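Local atomic coordinates of extracellular ligand-binding receptor (Desulfohalobium retbaense DSM 5692, PDB entry 5ERE), a protein that probably senses small molecules outside the cell, with 2-oxo-4-methylpentanoic acid bound in its leucine-binding-protein-like part and cytosine in its Cache-type sensor part. Residues F10-E15 with N161-D166; V131-N136 with V183-G188; R210-A215 with N225-T230. One frame throughout, in Å; residues are numbered along the deposited sequence.

Interaction 1: F10-E15 with N161-D166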
ATOM      1  N   PHE A  10      21.320 -15.533 -16.146  1.00 35.86           N
ATOM      2  CA  PHE A  10      21.065 -16.423 -17.265  1.00 35.00           C
ATOM      3  C   PHE A  10      21.172 -17.932 -16.839  1.00 42.85           C
ATOM      4  O   PHE A  10      20.347 -18.742 -17.216  1.00 44.62           O
ATOM      5  CB  PHE A  10      22.043 -16.171 -18.394  1.00 34.46           C
ATOM      6  CG  PHE A  10      21.832 -14.854 -19.114  1.00 36.41           C
ATOM      7  CD1 PHE A  10      20.657 -14.607 -19.820  1.00 36.16           C
ATOM      8  CD2 PHE A  10      22.803 -13.888 -19.078  1.00 39.56           C
ATOM      9  CE1 PHE A  10      20.452 -13.404 -20.480  1.00 40.53           C
ATOM     10  CE2 PHE A  10      22.616 -12.670 -19.765  1.00 33.74           C
ATOM     11  CZ  PHE A  10      21.445 -12.432 -20.452  1.00 29.60           C
ATOM     12  N   SER A  11      22.200 -18.248 -16.061  1.00 42.97           N
ATOM     13  CA  SER A  11      22.493 -19.606 -15.593  1.00 45.15           C
ATOM     14  C   SER A  11      21.907 -19.800 -14.207  1.00 45.37           C
ATOM     15  O   SER A  11      22.604 -19.690 -13.205  1.00 43.44           O
ATOM     16  CB  SER A  11      24.000 -19.839 -15.560  1.00 38.98           C
ATOM     17  OG  SER A  11      24.557 -19.768 -16.850  1.00 46.84           O
ATOM     18  N   SER A  12      20.613 -20.091 -14.179  1.00 38.09           N
ATOM     19  CA  SER A  12      19.832 -20.109 -12.961  1.00 40.98           C
ATOM     20  C   SER A  12      18.399 -20.528 -13.280  1.00 39.56           C
ATOM     21  O   SER A  12      18.030 -20.682 -14.459  1.00 41.90           O
ATOM     22  CB  SER A  12      19.851 -18.736 -12.272  1.00 46.26           C
ATOM     23  OG  SER A  12      18.752 -17.928 -12.657  1.00 43.24           O
ATOM     24  N   ALA A  13      17.606 -20.729 -12.221  1.00 38.63           N
ATOM     25  CA  ALA A  13      16.163 -20.990 -12.352  1.00 43.43           C
ATOM     26  C   ALA A  13      15.386 -19.816 -13.031  1.00 37.82           C
ATOM     27  O   ALA A  13      14.243 -19.976 -13.488  1.00 37.07           O
ATOM     28  CB  ALA A  13      15.591 -21.264 -10.999  1.00 46.79           C
ATOM     29  N   PHE A  14      15.997 -18.637 -13.054  1.00 36.28           N
ATOM     30  CA  PHE A  14      15.315 -17.432 -13.567  1.00 40.31           C
ATOM     31  C   PHE A  14      15.839 -17.023 -14.944  1.00 40.92           C
ATOM     32  O   PHE A  14      15.783 -15.845 -15.350  1.00 38.12           O
ATOM     33  CB  PHE A  14      15.440 -16.333 -12.510  1.00 37.41           C
ATOM     34  CG  PHE A  14      15.111 -16.848 -11.123  1.00 39.24           C
ATOM     35  CD1 PHE A  14      13.816 -17.238 -10.831  1.00 38.30           C
ATOM     36  CD2 PHE A  14      16.097 -16.980 -10.139  1.00 35.12           C
ATOM     37  CE1 PHE A  14      13.486 -17.749  -9.565  1.00 43.04           C
ATOM     38  CE2 PHE A  14      15.777 -17.504  -8.856  1.00 46.51           C
ATOM     39  CZ  PHE A  14      14.473 -17.875  -8.578  1.00 43.71           C
ATOM     40  N   GLU A  15      16.280 -18.037 -15.682  1.00 37.46           N
ATOM     41  CA  GLU A  15      16.740 -17.898 -17.059  1.00 41.97           C
ATOM     42  C   GLU A  15      15.740 -17.104 -17.898  1.00 45.51           C
ATOM     43  O   GLU A  15      16.144 -16.194 -18.623  1.00 36.80           O
ATOM     44  CB  GLU A  15      16.978 -19.279 -17.696  1.00 47.70           C
ATOM     45  CG  GLU A  15      17.669 -19.240 -19.061  1.00 68.37           C
ATOM     46  CD  GLU A  15      18.054 -20.620 -19.562  1.00 87.88           C
ATOM     47  OE1 GLU A  15      17.335 -21.596 -19.243  1.00 90.94           O
ATOM     48  OE2 GLU A  15      19.084 -20.722 -20.267  1.00 95.87           O
ATOM     49  N   ASN A 161      15.448 -24.439  -2.808  1.00 51.19           N
ATOM     50  CA  ASN A 161      16.349 -24.099  -3.887  1.00 55.33           C
ATOM     51  C   ASN A 161      15.611 -24.105  -5.228  1.00 57.14           C
ATOM     52  O   ASN A 161      15.125 -25.159  -5.652  1.00 54.46           O
ATOM     53  CB  ASN A 161      17.511 -25.079  -3.916  1.00 53.54           C
ATOM     54  CG  ASN A 161      18.579 -24.663  -4.902  1.00 60.04           C
ATOM     55  OD1 ASN A 161      18.465 -24.905  -6.099  1.00 58.37           O
ATOM     56  ND2 ASN A 161      19.612 -24.005  -4.404  1.00 65.53           N
ATOM     57  N   PRO A 162      15.507 -22.935  -5.903  1.00 48.58           N
ATOM     58  CA  PRO A 162      14.718 -22.920  -7.146  1.00 44.92           C
ATOM     59  C   PRO A 162      15.371 -23.683  -8.306  1.00 38.39           C
ATOM     60  O   PRO A 162      14.682 -24.073  -9.251  1.00 42.93           O
ATOM     61  CB  PRO A 162      14.579 -21.420  -7.462  1.00 49.19           C
ATOM     62  CG  PRO A 162      15.740 -20.773  -6.821  1.00 51.35           C
ATOM     63  CD  PRO A 162      15.963 -21.583  -5.532  1.00 51.56           C
ATOM     64  N   GLN A 163      16.678 -23.879  -8.272  1.00 41.68           N
ATOM     65  CA  GLN A 163      17.288 -24.739  -9.283  1.00 48.09           C
ATOM     66  C   GLN A 163      16.959 -26.231  -9.010  1.00 59.13           C
ATOM     67  O   GLN A 163      16.587 -26.968  -9.916  1.00 60.64           O
ATOM     68  CB  GLN A 163      18.806 -24.530  -9.330  1.00 56.56           C
ATOM     69  CG  GLN A 163      19.260 -23.218 -10.032  1.00 59.62           C
ATOM     70  CD  GLN A 163      19.130 -21.990  -9.135  1.00 61.76           C
ATOM     71  OE1 GLN A 163      18.578 -20.964  -9.540  1.00 54.51           O
ATOM     72  NE2 GLN A 163      19.653 -22.088  -7.914  1.00 61.97           N
ATOM     73  N   GLN A 164      17.077 -26.676  -7.764  1.00 65.13           N
ATOM     74  CA  GLN A 164      16.861 -28.101  -7.463  1.00 67.22           C
ATOM     75  C   GLN A 164      15.384 -28.536  -7.511  1.00 63.77           C
ATOM     76  O   GLN A 164      15.066 -29.567  -8.088  1.00 73.34           O
ATOM     77  CB  GLN A 164      17.467 -28.440  -6.098  1.00 66.43           C
ATOM     78  CG  GLN A 164      18.979 -28.645  -6.135  1.00 70.30           C
ATOM     79  CD  GLN A 164      19.402 -29.815  -7.039  1.00 85.37           C
ATOM     80  OE1 GLN A 164      18.575 -30.639  -7.448  1.00 86.22           O
ATOM     81  NE2 GLN A 164      20.699 -29.893  -7.338  1.00 86.74           N
HETATM   82  N   MSE A 165      14.494 -27.741  -6.922  1.00 52.55           N
HETATM   83  CA  MSE A 165      13.036 -28.004  -6.913  1.00 50.13           C
HETATM   84  C   MSE A 165      12.689 -29.311  -6.190  1.00 58.48           C
HETATM   85  O   MSE A 165      11.715 -30.001  -6.528  1.00 51.12           O
HETATM   86  CB  MSE A 165      12.476 -28.042  -8.325  1.00 44.82           C
HETATM   87  CG  MSE A 165      12.577 -26.666  -9.040  1.00 58.69           C
HETATM   88 SE   MSE A 165      11.773 -25.248  -7.944  0.80 66.88          SE
HETATM   89  CE  MSE A 165       9.907 -25.710  -8.134  1.00 53.18           C
ATOM     90  N   ASP A 166      13.476 -29.618  -5.176  1.00 70.67           N
ATOM     91  CA  ASP A 166      13.125 -30.697  -4.274  1.00 73.82           C
ATOM     92  C   ASP A 166      12.261 -30.141  -3.148  1.00 61.83           C
ATOM     93  O   ASP A 166      12.793 -29.600  -2.189  1.00 53.73           O
ATOM     94  CB  ASP A 166      14.369 -31.357  -3.710  1.00 86.62           C
ATOM     95  CG  ASP A 166      14.038 -32.621  -2.941  1.00 97.29           C
ATOM     96  OD1 ASP A 166      12.847 -33.016  -2.935  1.00 86.04           O
ATOM     97  OD2 ASP A 166      14.961 -33.217  -2.355  1.00106.42           O
TER
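Ala13 and Gln163 meet through one hydrogen bond: the backbone N of Ala13 donates to the side-chain oxygen, Ala13 N to Gln163 OE1 2.9 Å. The bond is nearly straight (169° at the hydrogen) and lies in the carbonyl plane on a lone pair of OE1. Gln163 gets there by bending at its second torsion (chi2 79°), which folds the amide back toward the 10-15 loop. The same oxygen also touches the methyl of Ala13, CB to OE1 3.3 Å. With an alanine in place of Gln163, the Ala13 N-H would probably lose its acceptor and the loops the polar link described here.

Apolar contact comes from Pro162. Its CB packs on Ala13 CB at 3.7 Å, and its CG meets the Phe14 ring at CZ, 3.6 Å away, the two rings crossing obliquely. Ala13 CB also lies over the centre of one face of the Phe14 ring, so methyl, phenyl and proline ring pack together as a three-way cluster.

Bonds within each loop fix the two surfaces. Ser12 OG accepts from Phe14 N at 2.9 Å in an ST turn, inside a type I turn that leads into helix 15-32. In the other loop, Asn161 OD1 accepts from Gln164 N at 2.8 Å, an Asx motif that holds the 161-166 bend.

The loops follow strands of different sheets, one in each lobe of the periplasmic-binding-protein fold, and Phe14 also lines the keto-acid pocket. One amide bond and a small apolar patch make a modest bridge, consistent with lobes that close over a ligand and can part again.

Interaction 2: V131-N136 with V183-G188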
ATOM      1  N   VAL A 131       3.988 -20.370   4.227  1.00 58.10           N
ATOM      2  CA  VAL A 131       4.883 -19.782   3.242  1.00 60.42           C
ATOM      3  C   VAL A 131       5.906 -20.809   2.763  1.00 63.34           C
ATOM      4  O   VAL A 131       6.580 -21.442   3.566  1.00 60.09           O
ATOM      5  CB  VAL A 131       5.642 -18.560   3.811  1.00 53.11           C
ATOM      6  CG1 VAL A 131       6.349 -17.722   2.663  1.00 54.10           C
ATOM      7  CG2 VAL A 131       4.709 -17.698   4.591  1.00 51.08           C
ATOM      8  N   LEU A 132       5.992 -20.969   1.449  1.00 54.41           N
ATOM      9  CA  LEU A 132       7.110 -21.637   0.798  1.00 48.13           C
ATOM     10  C   LEU A 132       7.883 -20.617  -0.064  1.00 60.88           C
ATOM     11  O   LEU A 132       7.322 -20.092  -1.047  1.00 44.18           O
ATOM     12  CB  LEU A 132       6.602 -22.792  -0.061  1.00 55.14           C
ATOM     13  CG  LEU A 132       7.627 -23.701  -0.754  1.00 57.36           C
ATOM     14  CD1 LEU A 132       8.712 -24.208   0.199  1.00 50.73           C
ATOM     15  CD2 LEU A 132       6.900 -24.877  -1.377  1.00 54.50           C
ATOM     16  N   ALA A 133       9.143 -20.336   0.301  1.00 50.95           N
ATOM     17  CA  ALA A 133       9.910 -19.260  -0.347  1.00 52.52           C
ATOM     18  C   ALA A 133      11.266 -19.709  -0.883  1.00 58.81           C
ATOM     19  O   ALA A 133      11.974 -20.515  -0.274  1.00 53.49           O
ATOM     20  CB  ALA A 133      10.116 -18.112   0.622  1.00 45.03           C
HETATM   21  N   MSE A 134      11.632 -19.157  -2.025  1.00 46.87           N
HETATM   22  CA  MSE A 134      12.939 -19.384  -2.621  1.00 44.84           C
HETATM   23  C   MSE A 134      14.003 -19.093  -1.600  1.00 45.20           C
HETATM   24  O   MSE A 134      13.904 -18.110  -0.872  1.00 43.83           O
HETATM   25  CB  MSE A 134      13.135 -18.488  -3.889  1.00 48.93           C
HETATM   26  CG  MSE A 134      13.002 -17.015  -3.639  1.00 51.55           C
HETATM   27 SE   MSE A 134      13.255 -15.920  -5.346  0.80 49.81          SE
HETATM   28  CE  MSE A 134      11.685 -16.494  -6.344  1.00 44.26           C
ATOM     29  N   ASP A 135      15.016 -19.955  -1.528  1.00 49.84           N
ATOM     30  CA  ASP A 135      16.092 -19.780  -0.553  1.00 62.48           C
ATOM     31  C   ASP A 135      17.148 -18.747  -0.984  1.00 57.63           C
ATOM     32  O   ASP A 135      18.266 -19.090  -1.374  1.00 55.01           O
ATOM     33  CB  ASP A 135      16.767 -21.133  -0.263  1.00 65.27           C
ATOM     34  CG  ASP A 135      17.790 -21.047   0.874  1.00 75.43           C
ATOM     35  OD1 ASP A 135      17.533 -20.336   1.876  1.00 74.84           O
ATOM     36  OD2 ASP A 135      18.858 -21.684   0.765  1.00 81.06           O
ATOM     37  N   ASN A 136      16.784 -17.473  -0.883  1.00 51.32           N
ATOM     38  CA  ASN A 136      17.721 -16.390  -1.081  1.00 50.53           C
ATOM     39  C   ASN A 136      17.179 -15.187  -0.340  1.00 49.39           C
ATOM     40  O   ASN A 136      16.135 -15.297   0.296  1.00 38.68           O
ATOM     41  CB  ASN A 136      17.917 -16.100  -2.576  1.00 49.00           C
ATOM     42  CG  ASN A 136      16.606 -15.954  -3.322  1.00 46.74           C
ATOM     43  OD1 ASN A 136      15.709 -15.230  -2.896  1.00 52.89           O
ATOM     44  ND2 ASN A 136      16.490 -16.649  -4.439  1.00 43.94           N
ATOM     45  N   VAL A 183       1.332 -19.086   0.706  1.00 55.80           N
ATOM     46  CA  VAL A 183       2.082 -18.031   0.052  1.00 52.16           C
ATOM     47  C   VAL A 183       3.384 -18.521  -0.572  1.00 52.16           C
ATOM     48  O   VAL A 183       4.307 -18.955   0.124  1.00 48.00           O
ATOM     49  CB  VAL A 183       2.397 -16.914   1.052  1.00 52.19           C
ATOM     50  CG1 VAL A 183       3.500 -15.940   0.497  1.00 57.76           C
ATOM     51  CG2 VAL A 183       1.120 -16.180   1.373  1.00 56.80           C
ATOM     52  N   LEU A 184       3.466 -18.407  -1.890  1.00 53.27           N
ATOM     53  CA  LEU A 184       4.662 -18.790  -2.627  1.00 48.46           C
ATOM     54  C   LEU A 184       5.553 -17.606  -2.996  1.00 44.59           C
ATOM     55  O   LEU A 184       5.171 -16.794  -3.840  1.00 40.75           O
ATOM     56  CB  LEU A 184       4.246 -19.513  -3.885  1.00 45.47           C
ATOM     57  CG  LEU A 184       3.281 -20.659  -3.576  1.00 46.10           C
ATOM     58  CD1 LEU A 184       2.851 -21.228  -4.874  1.00 47.69           C
ATOM     59  CD2 LEU A 184       3.928 -21.750  -2.677  1.00 46.54           C
ATOM     60  N   ILE A 185       6.741 -17.501  -2.400  1.00 44.86           N
ATOM     61  CA  ILE A 185       7.677 -16.469  -2.846  1.00 42.15           C
ATOM     62  C   ILE A 185       8.496 -17.099  -3.989  1.00 43.55           C
ATOM     63  O   ILE A 185       9.580 -17.646  -3.814  1.00 46.13           O
ATOM     64  CB  ILE A 185       8.570 -15.916  -1.708  1.00 47.54           C
ATOM     65  CG1 ILE A 185       7.733 -15.534  -0.475  1.00 49.93           C
ATOM     66  CG2 ILE A 185       9.330 -14.691  -2.194  1.00 39.13           C
ATOM     67  CD1 ILE A 185       6.507 -14.636  -0.762  1.00 51.07           C
ATOM     68  N   SER A 186       7.905 -17.002  -5.172  1.00 41.97           N
ATOM     69  CA  SER A 186       8.288 -17.749  -6.348  1.00 45.40           C
ATOM     70  C   SER A 186       8.092 -16.916  -7.615  1.00 40.44           C
ATOM     71  O   SER A 186       7.177 -16.092  -7.724  1.00 41.71           O
ATOM     72  CB  SER A 186       7.446 -19.034  -6.495  1.00 46.41           C
ATOM     73  OG  SER A 186       7.316 -19.750  -5.292  1.00 46.65           O
ATOM     74  N   ALA A 187       8.932 -17.184  -8.596  1.00 40.11           N
ATOM     75  CA  ALA A 187       8.660 -16.748  -9.951  1.00 42.83           C
ATOM     76  C   ALA A 187       7.985 -17.914 -10.692  1.00 45.41           C
ATOM     77  O   ALA A 187       7.068 -18.545 -10.147  1.00 43.64           O
ATOM     78  CB  ALA A 187       9.962 -16.274 -10.638  1.00 34.96           C
ATOM     79  N   GLY A 188       8.411 -18.216 -11.911  1.00 46.42           N
ATOM     80  CA  GLY A 188       7.675 -19.165 -12.750  1.00 38.77           C
ATOM     81  C   GLY A 188       7.603 -20.594 -12.192  1.00 46.69           C
ATOM     82  O   GLY A 188       6.701 -21.344 -12.561  1.00 39.98           O
TER
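Val131 and Val183 lie side by side on one face of the sheet, in parallel pairing, their CG1 methyls 4.0 Å apart, and begin a closely matched register that runs through Leu132-Leu184 to Ala133-Ile185. The strand axes approach to 4.7 Å and their directions differ by only 6°. Leu132 bonds to the residues flanking its partner, N to Val183 O at 2.9 Å and O to Ile185 N at 3.0 Å, and Met134 N reaches Ile185 O at 3.1 Å. Packing is tight where Ala133 CB rests on Ile185 CB, 3.6 Å. On the reverse face Leu132 CB meets CD2 of Leu184.

Past the last bridge the backbones part. Met134, a selenomethionine with CG between its backbone N and carbonyl carbon (chi1 58°), bridges the parting chains: a bend at chi3 (66°) lays CE against Ser186 CA, 3.6 Å. Beyond it the first segment turns toward solvent. Asp135 is exposed at the centre of an inverse gamma turn, and Asn136 weakly caps helix 137-149.

The pair forms two buried inner strands of the parallel part of the second lobe's sheet, with strand 154-160 bonded to the far edge of 131-134. Helix 137-149 covers the Val131-Ala133 face through Leu146, Ile143 and Trp142, whereas Ile193 of helix 190-199 covers Leu132 and Leu184, and Tyr160 OH bonds to Ser186 OG.

Interaction 3: R210-A215 with N225-T230. With COI (2-oxo-4-methylpentanoic acid), chain B.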
ATOM      1  N   ARG A 210       4.888 -10.240  -7.013  1.00 38.03           N
ATOM      2  CA  ARG A 210       5.182  -9.690  -8.348  1.00 38.93           C
ATOM      3  C   ARG A 210       5.813 -10.671  -9.362  1.00 33.41           C
ATOM      4  O   ARG A 210       5.333 -10.791 -10.469  1.00 37.45           O
ATOM      5  CB  ARG A 210       6.081  -8.431  -8.170  1.00 30.25           C
ATOM      6  CG  ARG A 210       6.765  -7.915  -9.450  1.00 34.00           C
ATOM      7  CD  ARG A 210       7.815  -6.784  -9.081  1.00 28.98           C
ATOM      8  NE  ARG A 210       8.611  -7.244  -7.947  1.00 34.97           N
ATOM      9  CZ  ARG A 210       9.716  -7.969  -8.031  1.00 36.62           C
ATOM     10  NH1 ARG A 210      10.220  -8.290  -9.199  1.00 35.17           N
ATOM     11  NH2 ARG A 210      10.321  -8.392  -6.922  1.00 43.14           N
ATOM     12  N   PRO A 211       6.886 -11.382  -8.989  1.00 30.10           N
ATOM     13  CA  PRO A 211       7.585 -12.321  -9.879  1.00 32.65           C
ATOM     14  C   PRO A 211       6.753 -13.475 -10.441  1.00 34.71           C
ATOM     15  O   PRO A 211       7.163 -14.091 -11.428  1.00 36.56           O
ATOM     16  CB  PRO A 211       8.680 -12.895  -8.970  1.00 41.33           C
ATOM     17  CG  PRO A 211       8.873 -11.854  -7.943  1.00 36.83           C
ATOM     18  CD  PRO A 211       7.509 -11.370  -7.657  1.00 32.89           C
ATOM     19  N   ILE A 212       5.612 -13.772  -9.833  1.00 42.13           N
ATOM     20  CA  ILE A 212       4.882 -14.999 -10.183  1.00 42.65           C
ATOM     21  C   ILE A 212       4.104 -14.894 -11.514  1.00 41.57           C
ATOM     22  O   ILE A 212       3.672 -15.903 -12.072  1.00 41.24           O
ATOM     23  CB  ILE A 212       3.933 -15.388  -9.019  1.00 38.31           C
ATOM     24  CG1 ILE A 212       3.642 -16.899  -9.011  1.00 41.07           C
ATOM     25  CG2 ILE A 212       2.647 -14.617  -9.087  1.00 33.69           C
ATOM     26  CD1 ILE A 212       3.041 -17.365  -7.694  1.00 46.49           C
ATOM     27  N   GLN A 213       3.976 -13.694 -12.073  1.00 40.14           N
ATOM     28  CA  GLN A 213       3.176 -13.541 -13.304  1.00 38.71           C
ATOM     29  C   GLN A 213       3.994 -13.921 -14.540  1.00 44.00           C
ATOM     30  O   GLN A 213       4.439 -13.063 -15.288  1.00 41.81           O
ATOM     31  CB  GLN A 213       2.635 -12.107 -13.472  1.00 39.30           C
ATOM     32  CG  GLN A 213       1.645 -12.005 -14.655  1.00 43.44           C
ATOM     33  CD  GLN A 213       1.080 -10.614 -14.866  1.00 38.65           C
ATOM     34  OE1 GLN A 213       0.214 -10.165 -14.115  1.00 38.88           O
ATOM     35  NE2 GLN A 213       1.577  -9.912 -15.885  1.00 39.22           N
ATOM     36  N   ARG A 214       4.180 -15.221 -14.737  1.00 37.01           N
ATOM     37  CA  ARG A 214       4.953 -15.755 -15.852  1.00 40.45           C
ATOM     38  C   ARG A 214       4.072 -16.730 -16.645  1.00 49.19           C
ATOM     39  O   ARG A 214       3.138 -17.325 -16.088  1.00 46.59           O
ATOM     40  CB  ARG A 214       6.228 -16.449 -15.351  1.00 37.12           C
ATOM     41  CG  ARG A 214       7.028 -15.716 -14.279  1.00 45.87           C
ATOM     42  CD  ARG A 214       7.617 -14.382 -14.814  1.00 50.77           C
ATOM     43  NE  ARG A 214       8.341 -14.557 -16.072  1.00 49.84           N
ATOM     44  CZ  ARG A 214       8.759 -13.555 -16.849  1.00 41.69           C
ATOM     45  NH1 ARG A 214       8.529 -12.291 -16.501  1.00 48.52           N
ATOM     46  NH2 ARG A 214       9.411 -13.820 -17.974  1.00 40.90           N
ATOM     47  N   ALA A 215       4.377 -16.908 -17.927  1.00 48.42           N
ATOM     48  CA  ALA A 215       3.527 -17.684 -18.817  1.00 53.29           C
ATOM     49  C   ALA A 215       3.376 -19.128 -18.324  1.00 49.45           C
ATOM     50  O   ALA A 215       2.321 -19.726 -18.433  1.00 48.59           O
ATOM     51  CB  ALA A 215       4.096 -17.658 -20.219  1.00 54.10           C
ATOM     52  N   ASN A 225      -5.193 -22.001 -11.128  1.00 60.78           N
ATOM     53  CA  ASN A 225      -6.403 -21.185 -11.291  1.00 64.05           C
ATOM     54  C   ASN A 225      -6.937 -20.688  -9.942  1.00 62.17           C
ATOM     55  O   ASN A 225      -7.090 -21.473  -9.011  1.00 55.41           O
ATOM     56  CB  ASN A 225      -7.475 -21.991 -12.042  1.00 71.26           C
ATOM     57  CG  ASN A 225      -8.772 -21.224 -12.251  1.00 70.67           C
ATOM     58  OD1 ASN A 225      -8.867 -20.359 -13.122  1.00 68.30           O
ATOM     59  ND2 ASN A 225      -9.795 -21.581 -11.485  1.00 83.06           N
ATOM     60  N   GLY A 226      -7.179 -19.379  -9.843  1.00 60.00           N
ATOM     61  CA  GLY A 226      -7.683 -18.751  -8.624  1.00 55.46           C
ATOM     62  C   GLY A 226      -6.614 -18.120  -7.738  1.00 48.76           C
ATOM     63  O   GLY A 226      -6.924 -17.404  -6.798  1.00 49.05           O
ATOM     64  N   LEU A 227      -5.356 -18.428  -8.025  1.00 48.80           N
ATOM     65  CA  LEU A 227      -4.224 -17.892  -7.287  1.00 53.32           C
ATOM     66  C   LEU A 227      -4.247 -16.359  -7.292  1.00 46.49           C
ATOM     67  O   LEU A 227      -4.403 -15.768  -8.339  1.00 42.93           O
ATOM     68  CB  LEU A 227      -2.920 -18.395  -7.905  1.00 50.79           C
ATOM     69  CG  LEU A 227      -1.632 -18.023  -7.165  1.00 53.56           C
ATOM     70  CD1 LEU A 227      -0.590 -19.050  -7.506  1.00 49.94           C
ATOM     71  CD2 LEU A 227      -1.108 -16.629  -7.504  1.00 53.88           C
ATOM     72  N   VAL A 228      -4.118 -15.736  -6.124  1.00 54.00           N
ATOM     73  CA  VAL A 228      -4.185 -14.273  -6.012  1.00 55.82           C
ATOM     74  C   VAL A 228      -2.779 -13.748  -5.771  1.00 43.41           C
ATOM     75  O   VAL A 228      -2.042 -14.337  -5.018  1.00 39.61           O
ATOM     76  CB  VAL A 228      -5.143 -13.840  -4.871  1.00 44.67           C
ATOM     77  CG1 VAL A 228      -5.152 -12.315  -4.669  1.00 50.27           C
ATOM     78  CG2 VAL A 228      -6.568 -14.327  -5.162  1.00 42.74           C
ATOM     79  N   TYR A 229      -2.382 -12.657  -6.416  1.00 38.98           N
ATOM     80  CA  TYR A 229      -1.049 -12.106  -6.144  1.00 43.74           C
ATOM     81  C   TYR A 229      -0.999 -10.588  -6.289  1.00 37.64           C
ATOM     82  O   TYR A 229      -1.851  -9.978  -6.945  1.00 39.20           O
ATOM     83  CB  TYR A 229      -0.006 -12.747  -7.068  1.00 43.16           C
ATOM     84  CG  TYR A 229      -0.298 -12.524  -8.517  1.00 41.81           C
ATOM     85  CD1 TYR A 229      -1.264 -13.276  -9.162  1.00 43.85           C
ATOM     86  CD2 TYR A 229       0.386 -11.535  -9.265  1.00 36.78           C
ATOM     87  CE1 TYR A 229      -1.561 -13.075 -10.489  1.00 43.59           C
ATOM     88  CE2 TYR A 229       0.104 -11.340 -10.580  1.00 38.85           C
ATOM     89  CZ  TYR A 229      -0.875 -12.108 -11.201  1.00 40.41           C
ATOM     90  OH  TYR A 229      -1.173 -11.916 -12.525  1.00 39.17           O
ATOM     91  N   THR A 230      -0.015  -9.980  -5.635  1.00 42.49           N
ATOM     92  CA  THR A 230       0.215  -8.553  -5.789  1.00 35.77           C
ATOM     93  C   THR A 230       1.090  -8.302  -7.002  1.00 38.90           C
ATOM     94  O   THR A 230       1.962  -9.105  -7.332  1.00 32.85           O
ATOM     95  CB  THR A 230       0.841  -7.947  -4.556  1.00 37.35           C
ATOM     96  OG1 THR A 230       1.869  -8.792  -4.044  1.00 40.62           O
ATOM     97  CG2 THR A 230      -0.204  -7.732  -3.505  1.00 37.59           C
TER
HETATM   98  C1  COI B 601      13.721  -9.975  -6.837  1.00 36.97           C
HETATM   99  O1  COI B 601      14.806 -10.289  -6.281  1.00 37.44           O
HETATM  100  O2  COI B 601      12.983  -9.060  -6.396  1.00 38.38           O
HETATM  101  C2  COI B 601      13.344 -10.682  -8.095  1.00 41.90           C
HETATM  102  O3  COI B 601      12.288 -10.432  -8.644  1.00 38.78           O
HETATM  103  C3  COI B 601      14.362 -11.662  -8.626  1.00 42.07           C
HETATM  104  C4  COI B 601      13.795 -12.424  -9.770  1.00 50.08           C
HETATM  105  C5  COI B 601      14.957 -12.905 -10.611  1.00 44.57           C
HETATM  106  C6  COI B 601      12.993 -13.554  -9.138  1.00 45.60           C
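Ile212 sets its CG2 methyl over one face of the Tyr229 ring, 4.0 Å from the centroid and 27° off the normal, a CH-pi contact shifted toward CG. The other branch of the isoleucine runs on with CG1 anti to the backbone N (chi1 -154°), which takes CD1 out to meet Leu227 CD1 tip to tip at 4.0 Å. Tyr229 is thus covered on a face by Ile212, while Gln213 comes to its edge: Tyr229 OH donates to Gln213 OE1 at 2.7 Å, on a lone pair in the carbonyl plane, with amide and ring planes almost perpendicular. Gln213 reaches the hydroxyl with an extended chain, and its OE1 also accepts from Lys311 NZ of strand 304-314, so two donors grip this oxygen and help to fix the amide.

The two segments belong to a beta-alpha-beta unit of the second lobe, in which strand 205-208 leads through the 210-215 loop and helices 215-219 and 221-224 to the neighbouring parallel strand 228-232. As in many parallel alpha/beta folds, the loop at the C-terminal end of the first strand contributes binding residues.

Here the loop contributes Arg210 and Pro211. A bend at chi3 turns the Arg210 guanidinium edge-on to 2-oxo-4-methylpentanoic acid: Arg210 NH2 donates to carboxylate O2 (2.8 Å) and NH1 to keto O3 (3.0 Å), with a weak second bond from NH2 to O3. Pro211 CG lies 3.7 Å above the guanidinium plane, offset toward its rim. Ser72 OG and Ala95 N also bind the ligand. Glu115 OE2 accepts from both Arg210 N and Thr230 OG1, joining the loop to the strand, and Arg214 forms salt bridges with Asp16 and Glu20 of helix 15-32 in the first lobe.

In the fold
From the N terminus, the 10-15 loop leaves the first strand of lobe one and meets 161-166, so interaction 1 closes a loop of 145 residues that completes much of the first lobe and enters the second. Interaction 2 opens inside that span, at 131-136, and closes after it, at 183-188; the two therefore cross. They touch where Phe14 CZ meets Met134 CE, 3.8 Å apart. Interaction 3 follows both in series and closes a short helical excursion between neighbouring strands of the sheet that interaction 2 also reaches. Interactions 2 and 3 touch where Ala187 CB packs on Pro211 O, 3.6 Å. Together the contacts tie lobe to lobe, strand to strand, and the sheet to the keto-acid pocket.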